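Local coordinates for protein alpha-1,4-endofucoidanase (Mariniflexile fucanivorans, PDB 6DLH) that hydrolyses alpha-1,4 linkages inside fucoidan chains as a retaining endo-acting glycoside hydrolase of family 107, carrying calcium ions in its catalytic and Ig-like domains, at residues N57-L69 / R123-L137. Residues are numbered along the deposited sequence; the frame is centred on the assembly and turned at random.
Sequences NGNIEGIRIDDFL and RESVDDPLLSWLKAL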
ATOM      1  N   ASN A  57       6.849   2.677  10.295  1.00 44.75           N
ATOM      2  CA  ASN A  57       6.569   2.850  11.714  1.00 42.22           C
ATOM      3  C   ASN A  57       5.099   2.568  12.007  1.00 41.68           C
ATOM      4  O   ASN A  57       4.461   3.318  12.745  1.00 39.28           O
ATOM      5  CB  ASN A  57       6.998   4.226  12.229  1.00 41.01           C
ATOM      6  CG  ASN A  57       8.498   4.425  12.181  1.00 43.96           C
ATOM      7  OD1 ASN A  57       9.264   3.463  12.286  1.00 43.90           O
ATOM      8  ND2 ASN A  57       8.920   5.666  12.001  1.00 40.98           N
ATOM      9  N   GLY A  58       4.591   1.494  11.389  1.00 42.79           N
ATOM     10  CA  GLY A  58       3.229   1.017  11.580  1.00 45.93           C
ATOM     11  C   GLY A  58       2.194   1.697  10.682  1.00 43.48           C
ATOM     12  O   GLY A  58       1.070   1.210  10.573  1.00 45.03           O
ATOM     13  N   ASN A  59       2.574   2.817  10.050  1.00 42.32           N
ATOM     14  CA  ASN A  59       1.671   3.615   9.229  1.00 42.16           C
ATOM     15  C   ASN A  59       0.862   2.764   8.244  1.00 40.31           C
ATOM     16  O   ASN A  59      -0.311   3.045   8.038  1.00 40.85           O
ATOM     17  CB  ASN A  59       2.389   4.764   8.517  1.00 43.50           C
ATOM     18  CG  ASN A  59       2.848   5.877   9.437  1.00 44.62           C
ATOM     19  OD1 ASN A  59       2.339   6.040  10.542  1.00 44.07           O
ATOM     20  ND2 ASN A  59       3.797   6.677   8.975  1.00 44.21           N
ATOM     21  N   ILE A  60       1.470   1.727   7.649  1.00 39.93           N
ATOM     22  CA  ILE A  60       0.849   0.984   6.556  1.00 39.19           C
ATOM     23  C   ILE A  60      -0.074  -0.118   7.080  1.00 39.68           C
ATOM     24  O   ILE A  60      -0.870  -0.678   6.327  1.00 37.30           O
ATOM     25  CB  ILE A  60       1.904   0.429   5.568  1.00 37.05           C
ATOM     26  CG1 ILE A  60       1.285  -0.069   4.258  1.00 34.84           C
ATOM     27  CG2 ILE A  60       2.756  -0.649   6.220  1.00 38.60           C
ATOM     28  CD1 ILE A  60       0.630   1.013   3.425  1.00 32.66           C
ATOM     29  N   GLU A  61       0.049  -0.450   8.367  1.00 41.73           N
ATOM     30  CA  GLU A  61      -0.777  -1.489   8.963  1.00 41.43           C
ATOM     31  C   GLU A  61      -2.255  -1.144   8.785  1.00 38.32           C
ATOM     32  O   GLU A  61      -2.684  -0.039   9.119  1.00 36.50           O
ATOM     33  CB  GLU A  61      -0.403  -1.661  10.435  1.00 43.62           C
ATOM     34  CG  GLU A  61       0.863  -2.476  10.629  1.00 47.73           C
ATOM     35  CD  GLU A  61       1.629  -2.211  11.914  1.00 48.04           C
ATOM     36  OE1 GLU A  61       1.295  -1.233  12.622  1.00 46.72           O
ATOM     37  OE2 GLU A  61       2.574  -2.974  12.186  1.00 47.72           O
ATOM     38  N   GLY A  62      -3.015  -2.093   8.225  1.00 36.25           N
ATOM     39  CA  GLY A  62      -4.464  -1.974   8.140  1.00 37.69           C
ATOM     40  C   GLY A  62      -4.961  -1.241   6.891  1.00 36.80           C
ATOM     41  O   GLY A  62      -6.166  -1.093   6.707  1.00 36.54           O
ATOM     42  N   ILE A  63      -4.036  -0.789   6.034  1.00 35.57           N
ATOM     43  CA  ILE A  63      -4.396  -0.018   4.853  1.00 32.23           C
ATOM     44  C   ILE A  63      -4.918  -0.983   3.795  1.00 31.99           C
ATOM     45  O   ILE A  63      -4.392  -2.086   3.661  1.00 30.76           O
ATOM     46  CB  ILE A  63      -3.211   0.844   4.367  1.00 32.65           C
ATOM     47  CG1 ILE A  63      -2.874   1.950   5.378  1.00 30.31           C
ATOM     48  CG2 ILE A  63      -3.449   1.396   2.961  1.00 30.19           C
ATOM     49  CD1 ILE A  63      -4.030   2.876   5.724  1.00 31.17           C
ATOM     50  N   ARG A  64      -5.969  -0.562   3.073  1.00 32.01           N
ATOM     51  CA  ARG A  64      -6.681  -1.453   2.168  1.00 32.42           C
ATOM     52  C   ARG A  64      -6.910  -0.766   0.820  1.00 30.72           C
ATOM     53  O   ARG A  64      -7.070   0.447   0.764  1.00 30.13           O
ATOM     54  CB  ARG A  64      -7.995  -1.906   2.817  1.00 33.14           C
ATOM     55  CG  ARG A  64      -7.812  -2.706   4.103  1.00 34.44           C
ATOM     56  CD  ARG A  64      -7.140  -4.032   3.798  1.00 34.96           C
ATOM     57  NE  ARG A  64      -7.026  -4.936   4.929  1.00 37.05           N
ATOM     58  CZ  ARG A  64      -5.901  -5.167   5.596  1.00 39.09           C
ATOM     59  NH1 ARG A  64      -4.797  -4.507   5.286  1.00 36.92           N
ATOM     60  NH2 ARG A  64      -5.882  -6.059   6.572  1.00 38.59           N
ATOM     61  N   ILE A  65      -6.955  -1.564  -0.258  1.00 31.41           N
ATOM     62  CA  ILE A  65      -7.148  -1.046  -1.604  1.00 29.45           C
ATOM     63  C   ILE A  65      -8.628  -1.084  -2.006  1.00 30.06           C
ATOM     64  O   ILE A  65      -8.969  -0.698  -3.127  1.00 29.98           O
ATOM     65  CB  ILE A  65      -6.246  -1.791  -2.612  1.00 28.47           C
ATOM     66  CG1 ILE A  65      -6.093  -0.999  -3.917  1.00 26.82           C
ATOM     67  CG2 ILE A  65      -6.759  -3.212  -2.855  1.00 27.61           C
ATOM     68  CD1 ILE A  65      -5.040  -1.537  -4.862  1.00 26.68           C
ATOM     69  N   ASP A  66      -9.509  -1.529  -1.096  1.00 29.63           N
ATOM     70  CA  ASP A  66     -10.893  -1.866  -1.421  1.00 29.91           C
ATOM     71  C   ASP A  66     -11.711  -0.665  -1.899  1.00 27.62           C
ATOM     72  O   ASP A  66     -12.538  -0.807  -2.796  1.00 27.86           O
ATOM     73  CB  ASP A  66     -11.587  -2.641  -0.293  1.00 31.41           C
ATOM     74  CG  ASP A  66     -10.928  -3.987  -0.065  1.00 33.96           C
ATOM     75  OD1 ASP A  66      -9.813  -3.998   0.500  1.00 36.46           O
ATOM     76  OD2 ASP A  66     -11.510  -5.008  -0.491  1.00 34.48           O
ATOM     77  N   ASP A  67     -11.508   0.502  -1.284  1.00 27.73           N
ATOM     78  CA  ASP A  67     -12.219   1.706  -1.691  1.00 27.83           C
ATOM     79  C   ASP A  67     -11.857   2.057  -3.134  1.00 28.70           C
ATOM     80  O   ASP A  67     -12.730   2.409  -3.930  1.00 29.89           O
ATOM     81  CB  ASP A  67     -11.962   2.867  -0.726  1.00 28.95           C
ATOM     82  CG  ASP A  67     -12.690   2.720   0.602  1.00 30.98           C
ATOM     83  OD1 ASP A  67     -13.575   1.847   0.695  1.00 32.07           O
ATOM     84  OD2 ASP A  67     -12.374   3.490   1.534  1.00 33.67           O
ATOM     85  N   PHE A  68     -10.561   1.953  -3.460  1.00 26.39           N
ATOM     86  CA  PHE A  68     -10.094   2.196  -4.813  1.00 24.71           C
ATOM     87  C   PHE A  68     -10.832   1.259  -5.766  1.00 24.40           C
ATOM     88  O   PHE A  68     -11.389   1.697  -6.769  1.00 22.90           O
ATOM     89  CB  PHE A  68      -8.567   2.091  -4.897  1.00 23.62           C
ATOM     90  CG  PHE A  68      -7.980   2.058  -6.292  1.00 24.07           C
ATOM     91  CD1 PHE A  68      -7.837   3.222  -7.037  1.00 23.83           C
ATOM     92  CD2 PHE A  68      -7.547   0.868  -6.855  1.00 24.43           C
ATOM     93  CE1 PHE A  68      -7.275   3.193  -8.305  1.00 24.60           C
ATOM     94  CE2 PHE A  68      -6.978   0.836  -8.121  1.00 24.87           C
ATOM     95  CZ  PHE A  68      -6.840   2.002  -8.846  1.00 24.69           C
ATOM     96  N   LEU A  69     -10.861  -0.030  -5.427  1.00 25.04           N
ATOM     97  CA  LEU A  69     -11.444  -1.019  -6.319  1.00 24.65           C
ATOM     98  C   LEU A  69     -12.943  -0.771  -6.501  1.00 24.87           C
ATOM     99  O   LEU A  69     -13.458  -0.989  -7.598  1.00 24.94           O
ATOM    100  CB  LEU A  69     -11.130  -2.432  -5.820  1.00 24.63           C
ATOM    101  CG  LEU A  69      -9.660  -2.847  -5.925  1.00 25.94           C
ATOM    102  CD1 LEU A  69      -9.469  -4.300  -5.509  1.00 25.89           C
ATOM    103  CD2 LEU A  69      -9.109  -2.617  -7.328  1.00 24.13           C
ATOM    104  N   ARG A 123       4.528  -4.862  11.220  1.00 48.70           N
ATOM    105  CA  ARG A 123       4.827  -5.900  12.201  1.00 49.09           C
ATOM    106  C   ARG A 123       4.085  -7.180  11.821  1.00 50.76           C
ATOM    107  O   ARG A 123       2.875  -7.161  11.606  1.00 55.89           O
ATOM    108  CB  ARG A 123       4.451  -5.446  13.615  1.00 46.72           C
ATOM    109  CG  ARG A 123       5.228  -4.244  14.130  1.00 44.50           C
ATOM    110  CD  ARG A 123       4.572  -3.651  15.361  1.00 45.64           C
ATOM    111  NE  ARG A 123       3.574  -2.630  15.068  1.00 44.78           N
ATOM    112  CZ  ARG A 123       3.513  -1.427  15.640  1.00 47.80           C
ATOM    113  NH1 ARG A 123       4.364  -1.092  16.594  1.00 47.66           N
ATOM    114  NH2 ARG A 123       2.586  -0.561  15.265  1.00 48.01           N
ATOM    115  N   GLU A 124       4.829  -8.286  11.737  1.00 53.63           N
ATOM    116  CA  GLU A 124       4.315  -9.552  11.232  1.00 55.89           C
ATOM    117  C   GLU A 124       3.083  -9.996  12.020  1.00 58.16           C
ATOM    118  O   GLU A 124       2.248 -10.737  11.503  1.00 60.49           O
ATOM    119  CB  GLU A 124       5.411 -10.619  11.299  1.00 60.68           C
ATOM    120  CG  GLU A 124       5.515 -11.468  10.044  1.00 65.64           C
ATOM    121  CD  GLU A 124       4.433 -12.514   9.837  1.00 67.99           C
ATOM    122  OE1 GLU A 124       3.870 -12.987  10.839  1.00 71.96           O
ATOM    123  OE2 GLU A 124       4.165 -12.863   8.671  1.00 69.41           O
ATOM    124  N   SER A 125       2.968  -9.541  13.272  1.00 56.44           N
ATOM    125  CA  SER A 125       1.900 -10.003  14.146  1.00 56.88           C
ATOM    126  C   SER A 125       0.648  -9.138  13.983  1.00 55.06           C
ATOM    127  O   SER A 125      -0.409  -9.467  14.522  1.00 51.41           O
ATOM    128  CB  SER A 125       2.366 -10.078  15.589  1.00 54.06           C
ATOM    129  OG  SER A 125       2.737  -8.796  16.078  1.00 48.86           O
ATOM    130  N   VAL A 126       0.772  -8.045  13.221  1.00 53.18           N
ATOM    131  CA  VAL A 126      -0.296  -7.065  13.091  1.00 50.71           C
ATOM    132  C   VAL A 126      -0.994  -7.219  11.740  1.00 50.70           C
ATOM    133  O   VAL A 126      -2.189  -7.499  11.699  1.00 52.17           O
ATOM    134  CB  VAL A 126       0.216  -5.632  13.320  1.00 49.45           C
ATOM    135  CG1 VAL A 126      -0.897  -4.603  13.182  1.00 50.58           C
ATOM    136  CG2 VAL A 126       0.908  -5.497  14.665  1.00 47.92           C
ATOM    137  N   ASP A 127      -0.249  -7.047  10.640  1.00 48.52           N
ATOM    138  CA  ASP A 127      -0.881  -7.001   9.329  1.00 44.95           C
ATOM    139  C   ASP A 127       0.118  -7.274   8.205  1.00 44.01           C
ATOM    140  O   ASP A 127       1.266  -6.830   8.261  1.00 45.51           O
ATOM    141  CB  ASP A 127      -1.554  -5.642   9.111  1.00 42.22           C
ATOM    142  CG  ASP A 127      -2.556  -5.631   7.973  1.00 41.23           C
ATOM    143  OD1 ASP A 127      -3.236  -6.660   7.776  1.00 41.49           O
ATOM    144  OD2 ASP A 127      -2.652  -4.591   7.301  1.00 39.78           O
ATOM    145  N   ASP A 128      -0.354  -7.995   7.179  1.00 42.61           N
ATOM    146  CA  ASP A 128       0.283  -8.022   5.871  1.00 41.22           C
ATOM    147  C   ASP A 128      -0.586  -7.259   4.866  1.00 38.11           C
ATOM    148  O   ASP A 128      -1.413  -7.859   4.180  1.00 37.90           O
ATOM    149  CB  ASP A 128       0.550  -9.454   5.393  1.00 38.01           C
ATOM    150  CG  ASP A 128       1.349  -9.499   4.100  1.00 39.42           C
ATOM    151  OD1 ASP A 128       1.655  -8.412   3.557  1.00 40.22           O
ATOM    152  OD2 ASP A 128       1.670 -10.612   3.642  1.00 37.34           O
ATOM    153  N   PRO A 129      -0.430  -5.920   4.735  1.00 36.56           N
ATOM    154  CA  PRO A 129      -1.234  -5.132   3.792  1.00 35.44           C
ATOM    155  C   PRO A 129      -1.108  -5.566   2.331  1.00 36.68           C
ATOM    156  O   PRO A 129      -2.099  -5.605   1.606  1.00 37.82           O
ATOM    157  CB  PRO A 129      -0.717  -3.700   3.967  1.00 35.19           C
ATOM    158  CG  PRO A 129      -0.054  -3.699   5.328  1.00 36.62           C
ATOM    159  CD  PRO A 129       0.514  -5.091   5.499  1.00 35.15           C
ATOM    160  N   LEU A 130       0.105  -5.932   1.910  1.00 36.28           N
ATOM    161  CA  LEU A 130       0.348  -6.312   0.528  1.00 37.21           C
ATOM    162  C   LEU A 130      -0.483  -7.536   0.147  1.00 39.12           C
ATOM    163  O   LEU A 130      -1.096  -7.547  -0.921  1.00 43.68           O
ATOM    164  CB  LEU A 130       1.846  -6.552   0.314  1.00 38.26           C
ATOM    165  CG  LEU A 130       2.275  -6.821  -1.128  1.00 38.88           C
ATOM    166  CD1 LEU A 130       1.829  -5.700  -2.058  1.00 37.48           C
ATOM    167  CD2 LEU A 130       3.780  -7.020  -1.216  1.00 38.77           C
ATOM    168  N   LEU A 131      -0.505  -8.560   1.012  1.00 37.52           N
ATOM    169  CA  LEU A 131      -1.266  -9.768   0.725  1.00 36.18           C
ATOM    170  C   LEU A 131      -2.743  -9.420   0.565  1.00 35.20           C
ATOM    171  O   LEU A 131      -3.443 -10.012  -0.261  1.00 37.01           O
ATOM    172  CB  LEU A 131      -1.076 -10.797   1.847  1.00 38.63           C
ATOM    173  CG  LEU A 131      -1.847 -12.109   1.678  1.00 39.72           C
ATOM    174  CD1 LEU A 131      -1.480 -12.812   0.378  1.00 39.38           C
ATOM    175  CD2 LEU A 131      -1.629 -13.040   2.867  1.00 40.13           C
ATOM    176  N   SER A 132      -3.203  -8.465   1.380  1.00 31.85           N
ATOM    177  CA  SER A 132      -4.566  -7.973   1.281  1.00 32.67           C
ATOM    178  C   SER A 132      -4.826  -7.441  -0.134  1.00 31.73           C
ATOM    179  O   SER A 132      -5.732  -7.918  -0.831  1.00 29.27           O
ATOM    180  CB  SER A 132      -4.823  -6.940   2.347  1.00 31.51           C
ATOM    181  OG  SER A 132      -6.174  -6.519   2.318  1.00 35.72           O
ATOM    182  N   TRP A 133      -3.990  -6.481  -0.558  1.00 30.26           N
ATOM    183  CA  TRP A 133      -4.131  -5.816  -1.845  1.00 28.77           C
ATOM    184  C   TRP A 133      -4.040  -6.838  -2.976  1.00 30.91           C
ATOM    185  O   TRP A 133      -4.850  -6.816  -3.909  1.00 31.67           O
ATOM    186  CB  TRP A 133      -3.084  -4.709  -2.011  1.00 28.43           C
ATOM    187  CG  TRP A 133      -2.886  -3.804  -0.831  1.00 26.09           C
ATOM    188  CD1 TRP A 133      -3.785  -3.500   0.150  1.00 26.87           C
ATOM    189  CD2 TRP A 133      -1.705  -3.034  -0.538  1.00 25.75           C
ATOM    190  NE1 TRP A 133      -3.236  -2.620   1.047  1.00 25.84           N
ATOM    191  CE2 TRP A 133      -1.959  -2.317   0.650  1.00 25.13           C
ATOM    192  CE3 TRP A 133      -0.457  -2.888  -1.157  1.00 25.58           C
ATOM    193  CZ2 TRP A 133      -1.013  -1.467   1.221  1.00 24.26           C
ATOM    194  CZ3 TRP A 133       0.480  -2.055  -0.589  1.00 24.52           C
ATOM    195  CH2 TRP A 133       0.206  -1.358   0.588  1.00 24.06           C
ATOM    196  N   LEU A 134      -3.075  -7.761  -2.861  1.00 31.22           N
ATOM    197  CA  LEU A 134      -2.844  -8.772  -3.883  1.00 29.86           C
ATOM    198  C   LEU A 134      -4.102  -9.617  -4.101  1.00 29.68           C
ATOM    199  O   LEU A 134      -4.464  -9.900  -5.243  1.00 30.00           O
ATOM    200  CB  LEU A 134      -1.647  -9.646  -3.476  1.00 29.62           C
ATOM    201  CG  LEU A 134      -0.251  -9.022  -3.600  1.00 29.04           C
ATOM    202  CD1 LEU A 134       0.800  -9.958  -3.008  1.00 27.88           C
ATOM    203  CD2 LEU A 134       0.096  -8.700  -5.052  1.00 26.46           C
ATOM    204  N   LYS A 135      -4.771 -10.008  -3.008  1.00 30.21           N
ATOM    205  CA  LYS A 135      -5.929 -10.893  -3.088  1.00 31.92           C
ATOM    206  C   LYS A 135      -7.161 -10.130  -3.567  1.00 29.02           C
ATOM    207  O   LYS A 135      -7.956 -10.659  -4.338  1.00 30.72           O
ATOM    208  CB  LYS A 135      -6.175 -11.630  -1.763  1.00 35.35           C
ATOM    209  CG  LYS A 135      -5.213 -12.780  -1.487  1.00 40.91           C
ATOM    210  CD  LYS A 135      -5.315 -13.363  -0.090  1.00 45.38           C
ATOM    211  CE  LYS A 135      -6.357 -14.457   0.007  1.00 48.21           C
ATOM    212  NZ  LYS A 135      -6.170 -15.279   1.226  1.00 51.19           N
ATOM    213  N   ALA A 136      -7.304  -8.883  -3.117  1.00 28.22           N
ATOM    214  CA  ALA A 136      -8.384  -8.016  -3.569  1.00 28.74           C
ATOM    215  C   ALA A 136      -8.287  -7.773  -5.078  1.00 28.45           C
ATOM    216  O   ALA A 136      -9.303  -7.745  -5.776  1.00 28.40           O
ATOM    217  CB  ALA A 136      -8.371  -6.726  -2.782  1.00 27.82           C
ATOM    218  N   LEU A 137      -7.057  -7.633  -5.586  1.00 28.89           N
ATOM    219  CA  LEU A 137      -6.856  -7.403  -7.007  1.00 28.85           C
ATOM    220  C   LEU A 137      -7.199  -8.662  -7.796  1.00 30.37           C
ATOM    221  O   LEU A 137      -7.837  -8.580  -8.849  1.00 30.69           O
ATOM    222  CB  LEU A 137      -5.412  -6.955  -7.261  1.00 27.85           C
ATOM    223  CG  LEU A 137      -5.115  -5.487  -6.954  1.00 28.34           C
ATOM    224  CD1 LEU A 137      -3.613  -5.219  -7.001  1.00 27.15           C
ATOM    225  CD2 LEU A 137      -5.855  -4.573  -7.921  1.00 25.65           C
TER
HETATM  226  O   HOH W   1      -7.163  -4.543   0.437  1.00 31.77           O
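Arg64 grips Asp127 end-on: Arg64 NH1 bonds to Asp127 OD2 at 2.9 Å and NH2 to OD1 at 3.0 Å. The latter bond is nearly straight (170°). Asp127 CG stands anti to its own backbone N (chi1 -164°), which carries the carboxylate across to the 57-69 segment. Asp127 OD2 also accepts Gly62 N at 2.7 Å, from above the carboxylate plane. Arg64 NH1 has a second acceptor, Ile63 O. Trp133 NE1 reaches Ile63 O at 2.9 Å, from the opposite face of its plane. Ser132 lies over one face of the guanidinium. A lysine in place of Arg64 has a single nitrogen, so either an Asp127 oxygen or Ile63 O would probably lose its mate from this side chain.

A second bridge joins Glu61 and Arg123 side-on, their flat groups nearly coplanar (17°). Arg123 NH2 holds Glu61 OE1 at 3.0 Å. NE and the backbone N of Arg123 share OE2, on its syn and anti lone pairs. Val126 CG1 packs on Glu61 CD.

Apolar contacts flank the polar row. Ile60 CD1 meets the edge of the Trp133 ring at CZ2 (3.7 Å). Ile65 CG2 and Leu69 CD1 both touch Ala136 CB. A water links Ile65 N, Asp66 OD1 and Ser132 OG.

Both segments belong to the catalytic domain, where helix 129-139 connects parallel strands 80-84 and 143-149. Leu83 backs Ile65 and Trp133. Lys553 forms a salt bridge with Asp127 OD1 and Thr586 bonds Arg64 NE, joining this domain to the Ig-like region. Paired charges thus fasten the loop before helix 66-71 to the loop leading into helix 129-139, and Lys553 probably offsets the charge on Asp127 further.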